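Local structure of heavy metal cation tricomponent efflux pump ZneA(CzcA-like) (Cupriavidus metallidurans, 4K0J) at residues C[432-436]-C[929-934]; C[517-521]-C[1009-1014]; C[718-724]-C[782-787]. The protein acts as a Zn(II)/proton antiporter of the RND superfamily, forming the inner-membrane component of a tricomponent heavy-metal efflux pump. One frame throughout, in Å; residues are numbered along the deposited sequence.

Contact 1 (C[432-436]-C[929-934]); sequences VARPI and IIMIAN
Ile436, which meets Ile930 across this helix-helix contact of the membrane domain, is held by its backbone N on Ala433 O at 2.8 Å; a second, weak bond runs from the same N to Val432 O. Together they close the first turn of helix 433-447, which packs here against helix 911-939. No hydrogen bond crosses between the two segments, and the join is apolar. Pro435 supplies most of it: sitting in the first helical turn, where its lack of an N-H costs no helical bond, it turns its ring onto the neighbouring helix. Its CG rests on Ala933 CB at 3.6 Å, while its CB reaches Ile930 CD1 at 3.7 Å. On the side away from Val432, Ile929 sends in CG2, the branch anti to its backbone N, which lies 3.8 Å from Pro435 O as well as touching the ring. Ile930 holds its CG1 arm anti to the carbonyl carbon (chi1 -70°) and then folds it at chi2 (-62°), and this brings CD1 in among Val432, Pro435 and Ile436. Ile929 also touches Leu874 and Ile887, and Asn934 touches Arg957, so helix 911-939 is also packed against helix 884-888 and nearby loops. At the Val432 end, CG2 packs on Ile930 CD1 at 3.8 Å, with the amide oxygen OD1 of Asn934 a looser 4.3 Å from the same methyl.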
# COMPACT_ATOMS: atom_id res chain seq x y z
N VAL C 432 -30.27 -43.64 3.97
CA VAL C 432 -28.87 -43.48 3.59
C VAL C 432 -28.44 -42.02 3.73
O VAL C 432 -27.40 -41.60 3.23
CB VAL C 432 -28.64 -44.02 2.16
CG1 VAL C 432 -29.17 -43.05 1.12
CG2 VAL C 432 -27.17 -44.36 1.93
N ALA C 433 -29.25 -41.24 4.45
CA ALA C 433 -28.97 -39.82 4.66
C ALA C 433 -27.71 -39.58 5.50
O ALA C 433 -26.76 -38.98 5.02
CB ALA C 433 -30.16 -39.13 5.28
N ARG C 434 -27.73 -40.03 6.76
CA ARG C 434 -26.59 -39.85 7.67
C ARG C 434 -25.22 -40.29 7.12
O ARG C 434 -24.24 -39.53 7.22
CB ARG C 434 -26.86 -40.50 9.04
CG ARG C 434 -27.97 -39.85 9.85
CD ARG C 434 -27.52 -38.56 10.51
NE ARG C 434 -26.48 -38.79 11.51
CZ ARG C 434 -26.72 -39.11 12.78
NH1 ARG C 434 -27.96 -39.27 13.21
NH2 ARG C 434 -25.71 -39.29 13.62
N PRO C 435 -25.14 -41.50 6.54
CA PRO C 435 -23.84 -41.90 5.97
C PRO C 435 -23.44 -41.03 4.78
O PRO C 435 -22.26 -40.99 4.43
CB PRO C 435 -24.10 -43.34 5.49
CG PRO C 435 -25.27 -43.80 6.26
CD PRO C 435 -26.12 -42.59 6.44
N ILE C 436 -24.40 -40.33 4.19
CA ILE C 436 -24.12 -39.44 3.06
C ILE C 436 -23.68 -38.05 3.49
O ILE C 436 -22.70 -37.53 2.99
CB ILE C 436 -25.30 -39.36 2.07
CG1 ILE C 436 -25.20 -40.51 1.08
CG2 ILE C 436 -25.30 -38.05 1.32
CD1 ILE C 436 -23.83 -40.62 0.44
N ILE C 929 -17.76 -46.46 4.48
CA ILE C 929 -18.78 -45.88 5.35
C ILE C 929 -20.16 -46.39 5.00
O ILE C 929 -20.88 -46.85 5.87
CB ILE C 929 -18.78 -44.34 5.29
CG1 ILE C 929 -17.63 -43.77 6.13
CG2 ILE C 929 -20.10 -43.78 5.81
CD1 ILE C 929 -17.43 -42.28 5.94
N ILE C 930 -20.52 -46.33 3.72
CA ILE C 930 -21.83 -46.81 3.28
C ILE C 930 -22.03 -48.28 3.65
O ILE C 930 -23.06 -48.65 4.24
CB ILE C 930 -22.02 -46.63 1.77
CG1 ILE C 930 -22.16 -45.15 1.43
CG2 ILE C 930 -23.26 -47.38 1.29
CD1 ILE C 930 -23.36 -44.49 2.08
N MET C 931 -21.04 -49.10 3.31
CA MET C 931 -21.08 -50.52 3.65
C MET C 931 -21.34 -50.75 5.13
O MET C 931 -22.35 -51.35 5.52
CB MET C 931 -19.77 -51.20 3.23
CG MET C 931 -19.53 -52.55 3.88
SD MET C 931 -20.86 -53.72 3.56
CE MET C 931 -20.63 -54.04 1.82
N ILE C 932 -20.43 -50.25 5.97
CA ILE C 932 -20.49 -50.47 7.41
C ILE C 932 -21.75 -49.89 8.05
O ILE C 932 -22.28 -50.46 9.00
CB ILE C 932 -19.21 -49.94 8.11
CG1 ILE C 932 -18.32 -51.11 8.54
CG2 ILE C 932 -19.54 -49.07 9.31
CD1 ILE C 932 -17.97 -52.05 7.41
N ALA C 933 -22.23 -48.78 7.51
CA ALA C 933 -23.42 -48.12 8.05
C ALA C 933 -24.68 -48.92 7.74
O ALA C 933 -25.45 -49.24 8.65
CB ALA C 933 -23.54 -46.71 7.52
N ASN C 934 -24.90 -49.23 6.47
CA ASN C 934 -26.07 -50.01 6.09
C ASN C 934 -26.05 -51.39 6.74
O ASN C 934 -27.09 -51.97 7.03
CB ASN C 934 -26.21 -50.12 4.57
CG ASN C 934 -26.56 -48.80 3.92
OD1 ASN C 934 -26.14 -47.74 4.39
ND2 ASN C 934 -27.34 -48.85 2.85

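Contact 2 (C[517-521]-C[1009-1014]); sequences LVGST and PALYYL
Tyr1013 reaches from helix 1007-1015 into the link between helices 503-516 and 521-536, and its phenol end meets that loop directly: OH lies 3.3 Å from Gly519 CA and equally close to Thr521 CG2. This is a membrane-domain helix packed against the loop that joins two other helices. The placing of helix 503-516 between two predicted membrane spans recalls the amphipathic helix that lies along the cytoplasmic side of other RND pumps. Around the ring the approach is oblique, with Leu517 O 3.7 Å from Tyr1013 CE2. Toward the earlier turn of the helix, Leu517 spreads its two methyls, CD2 on Ala1010 CB at 3.8 Å and CD1 on Pro1009 CB at 4.1 Å. Leu1014, next in sequence after the tyrosine, extends with CG anti to its backbone N (chi1 -178°) and crosses Thr521 at about a right angle, Leu1014 CD1 against Thr521 CB at 3.6 Å. Behind this first shell, Gly519 takes backbone angles (phi 99°, psi -147°) that are readily accessible to glycine, and the chain then turns into helix 521-536, where Ser520 O bonds to Thr523 OG1. Lys947 and Val950 also touch Tyr1013. Within helix 1007-1015, the backbone N of Tyr1013 bonds to Pro1009 O at 2.9 Å.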
# COMPACT_ATOMS: atom_id res chain seq x y z
N LEU C 517 -16.95 -66.24 4.09
CA LEU C 517 -16.57 -65.41 5.23
C LEU C 517 -17.07 -65.98 6.55
O LEU C 517 -16.66 -65.53 7.62
CB LEU C 517 -17.08 -63.98 5.04
CG LEU C 517 -16.54 -63.21 3.84
CD1 LEU C 517 -17.07 -61.78 3.85
CD2 LEU C 517 -15.02 -63.23 3.81
N VAL C 518 -17.97 -66.95 6.47
CA VAL C 518 -18.47 -67.63 7.66
C VAL C 518 -17.32 -68.40 8.32
O VAL C 518 -17.07 -69.56 7.99
CB VAL C 518 -19.63 -68.60 7.34
CG1 VAL C 518 -20.16 -69.24 8.61
CG2 VAL C 518 -20.74 -67.86 6.61
N GLY C 519 -16.63 -67.73 9.24
CA GLY C 519 -15.44 -68.29 9.85
C GLY C 519 -14.20 -67.73 9.19
O GLY C 519 -14.19 -66.58 8.76
N SER C 520 -13.15 -68.55 9.11
CA SER C 520 -11.88 -68.16 8.49
C SER C 520 -11.36 -66.83 9.04
O SER C 520 -10.97 -65.95 8.28
CB SER C 520 -12.02 -68.09 6.97
OG SER C 520 -12.20 -69.38 6.41
N THR C 521 -11.36 -66.71 10.36
CA THR C 521 -10.91 -65.50 11.04
C THR C 521 -9.44 -65.22 10.75
O THR C 521 -9.10 -64.16 10.20
CB THR C 521 -11.11 -65.62 12.57
OG1 THR C 521 -10.35 -66.73 13.06
CG2 THR C 521 -12.58 -65.83 12.90
N PRO C 1009 -16.46 -56.89 5.45
CA PRO C 1009 -17.56 -57.48 6.23
C PRO C 1009 -17.05 -58.51 7.24
O PRO C 1009 -17.53 -58.55 8.37
CB PRO C 1009 -18.42 -58.16 5.16
CG PRO C 1009 -18.14 -57.40 3.92
CD PRO C 1009 -16.69 -57.06 4.00
N ALA C 1010 -16.09 -59.33 6.82
CA ALA C 1010 -15.46 -60.30 7.71
C ALA C 1010 -14.80 -59.57 8.87
O ALA C 1010 -14.79 -60.07 10.00
CB ALA C 1010 -14.44 -61.13 6.95
N LEU C 1011 -14.25 -58.40 8.59
CA LEU C 1011 -13.64 -57.58 9.64
C LEU C 1011 -14.69 -57.15 10.65
O LEU C 1011 -14.48 -57.25 11.86
CB LEU C 1011 -12.96 -56.36 9.03
CG LEU C 1011 -12.23 -55.43 10.00
CD1 LEU C 1011 -11.13 -56.19 10.74
CD2 LEU C 1011 -11.66 -54.23 9.27
N TYR C 1012 -15.84 -56.69 10.15
CA TYR C 1012 -16.92 -56.23 11.02
C TYR C 1012 -17.47 -57.36 11.89
O TYR C 1012 -17.73 -57.17 13.08
CB TYR C 1012 -18.05 -55.59 10.20
CG TYR C 1012 -19.21 -55.09 11.03
CD1 TYR C 1012 -20.36 -55.85 11.18
CD2 TYR C 1012 -19.15 -53.85 11.67
CE1 TYR C 1012 -21.42 -55.39 11.94
CE2 TYR C 1012 -20.21 -53.39 12.43
CZ TYR C 1012 -21.34 -54.16 12.56
OH TYR C 1012 -22.40 -53.71 13.31
N TYR C 1013 -17.66 -58.53 11.28
CA TYR C 1013 -18.18 -59.68 12.01
C TYR C 1013 -17.17 -60.18 13.05
O TYR C 1013 -17.55 -60.61 14.13
CB TYR C 1013 -18.57 -60.81 11.05
CG TYR C 1013 -17.79 -62.10 11.23
CD1 TYR C 1013 -18.21 -63.07 12.12
CD2 TYR C 1013 -16.64 -62.34 10.49
CE1 TYR C 1013 -17.50 -64.25 12.29
CE2 TYR C 1013 -15.92 -63.51 10.65
CZ TYR C 1013 -16.35 -64.46 11.55
OH TYR C 1013 -15.64 -65.62 11.70
N LEU C 1014 -15.88 -60.11 12.71
CA LEU C 1014 -14.84 -60.57 13.62
C LEU C 1014 -14.66 -59.63 14.81
O LEU C 1014 -14.40 -60.08 15.93
CB LEU C 1014 -13.51 -60.74 12.86
CG LEU C 1014 -12.28 -61.27 13.60
CD1 LEU C 1014 -11.40 -62.04 12.63
CD2 LEU C 1014 -11.47 -60.15 14.24

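Contact 3 (C[718-724]-C[782-787]); sequences AAARLGI and VALAQV
Val782 opens the second segment by meeting both Leu722 and Ile724 of the chain that leaves helix 716-720, in the part of the pump far from the membrane helices, consistent with the periplasmic docking region of RND pumps. Its CG1, anti to the backbone N (chi1 167°), lies 3.8 Å from Leu722 CD1, while its CB is approached more loosely by Ile724 CD1. After Ala783 the strand gives way to a short 3-10 turn, and Leu784 packs its side chain on Val729 and Leu732 of helix 726-737. Gln786 follows at the exposed border: its extended chain passes alongside the tip of Leu722, with NE2 4.0 Å from Leu722 CD1, and its carbonyl O faces Ala718 CB. Val787 then brings the segment back against the helix. Its CG1 sits 3.5 Å from Leu722 CD1 and 3.6 Å from Ala718 CB, and also comes up to the backbone N of Ala719, so that one methyl fills the angle between the helix and the leucine. Leu722 thus lies among Val782, Gln786 and Val787, crossing both valines obliquely. The turn that presents it is held by Ile724 N bonding to Ala719 O at 3.0 Å. No hydrogen bond joins the two segments. In the fold, strands 707-714 and 788-802 are antiparallel neighbours in a six-stranded sheet; the contact lies just beyond their adjoining ends, where Val787 is backbone-bonded to Asp715. Strand 781-783 pairs with strand 773-775, whose Leu774 also touches Ile724, and helix 726-737 packs beside them.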
# COMPACT_ATOMS: atom_id res chain seq x y z
N ALA C 718 56.40 6.96 -13.12
CA ALA C 718 56.71 7.30 -14.51
C ALA C 718 55.98 8.56 -14.93
O ALA C 718 56.57 9.47 -15.51
CB ALA C 718 56.37 6.16 -15.44
N ALA C 719 54.68 8.62 -14.64
CA ALA C 719 53.86 9.78 -14.97
C ALA C 719 54.09 10.89 -13.96
O ALA C 719 53.56 12.00 -14.10
CB ALA C 719 52.39 9.39 -15.03
N ALA C 720 54.87 10.59 -12.94
CA ALA C 720 55.27 11.59 -11.96
C ALA C 720 56.56 12.24 -12.44
O ALA C 720 56.93 13.31 -11.98
CB ALA C 720 55.48 10.94 -10.61
N ARG C 721 57.23 11.58 -13.38
CA ARG C 721 58.45 12.11 -13.96
C ARG C 721 58.21 12.60 -15.38
O ARG C 721 59.14 13.07 -16.04
CB ARG C 721 59.56 11.05 -13.95
CG ARG C 721 60.06 10.72 -12.56
CD ARG C 721 61.13 9.65 -12.59
NE ARG C 721 60.60 8.30 -12.44
CZ ARG C 721 60.34 7.47 -13.44
NH1 ARG C 721 59.86 6.26 -13.20
NH2 ARG C 721 60.56 7.85 -14.69
N LEU C 722 56.97 12.50 -15.84
CA LEU C 722 56.61 12.96 -17.18
C LEU C 722 55.45 13.94 -17.14
O LEU C 722 55.02 14.45 -18.18
CB LEU C 722 56.26 11.79 -18.10
CG LEU C 722 57.36 10.78 -18.44
CD1 LEU C 722 56.92 9.86 -19.56
CD2 LEU C 722 58.66 11.49 -18.81
N GLY C 723 54.94 14.20 -15.94
CA GLY C 723 53.82 15.11 -15.77
C GLY C 723 52.60 14.66 -16.55
O GLY C 723 52.25 15.26 -17.57
N ILE C 724 51.97 13.58 -16.09
CA ILE C 724 50.77 13.04 -16.72
C ILE C 724 49.81 12.49 -15.67
O ILE C 724 50.25 11.88 -14.69
CB ILE C 724 51.11 11.92 -17.75
CG1 ILE C 724 51.55 12.54 -19.08
CG2 ILE C 724 49.93 10.97 -17.97
CD1 ILE C 724 51.28 11.67 -20.29
N VAL C 782 53.62 12.01 -25.63
CA VAL C 782 54.26 10.94 -24.86
C VAL C 782 53.56 9.61 -25.13
O VAL C 782 52.36 9.49 -24.92
CB VAL C 782 54.21 11.22 -23.34
CG1 VAL C 782 54.60 9.98 -22.56
CG2 VAL C 782 55.14 12.36 -22.98
N ALA C 783 54.32 8.62 -25.58
CA ALA C 783 53.76 7.31 -25.90
C ALA C 783 53.20 6.65 -24.65
O ALA C 783 53.72 6.86 -23.55
CB ALA C 783 54.81 6.42 -26.54
N LEU C 784 52.15 5.87 -24.82
CA LEU C 784 51.44 5.26 -23.70
C LEU C 784 52.27 4.21 -22.96
O LEU C 784 52.17 4.08 -21.74
CB LEU C 784 50.12 4.65 -24.18
CG LEU C 784 49.28 3.95 -23.11
CD1 LEU C 784 48.82 4.97 -22.08
CD2 LEU C 784 48.11 3.21 -23.73
N ALA C 785 53.10 3.47 -23.70
CA ALA C 785 53.90 2.41 -23.10
C ALA C 785 55.08 2.95 -22.29
O ALA C 785 55.94 2.20 -21.82
CB ALA C 785 54.40 1.45 -24.17
N GLN C 786 55.09 4.27 -22.12
CA GLN C 786 56.17 4.96 -21.42
C GLN C 786 55.80 5.17 -19.96
O GLN C 786 56.66 5.48 -19.13
CB GLN C 786 56.41 6.31 -22.10
CG GLN C 786 57.84 6.81 -22.04
CD GLN C 786 58.10 7.91 -23.05
OE1 GLN C 786 57.48 7.97 -24.11
NE2 GLN C 786 59.04 8.80 -22.72
N VAL C 787 54.52 5.00 -19.64
CA VAL C 787 54.02 5.27 -18.29
C VAL C 787 52.96 4.28 -17.83
O VAL C 787 52.32 4.48 -16.79
CB VAL C 787 53.42 6.69 -18.18
CG1 VAL C 787 54.51 7.75 -18.08
CG2 VAL C 787 52.47 6.96 -19.34

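Contacts 1 and 2 both belong to the membrane domain, with centres about 20 Å apart, and they touch where Ile932 CG1 packs on Tyr1012 CD2 at 4.2 Å; helices 911-939 and 1007-1015 are thereby neighbours. Contact 3 stands on the other side of the chain's centre, about 98 Å from contact 1 between centres, among short strands and a helix. Contact 1 is buried and almost wholly apolar, helix on helix, whereas contact 2 is partly buried and sets a phenol against the backbone of a loop. Contact 3 is also apolar in its middle, but an exposed glutamine borders it. Its segments are 58 residues apart at their closest ends, against nearly 500 in the other two.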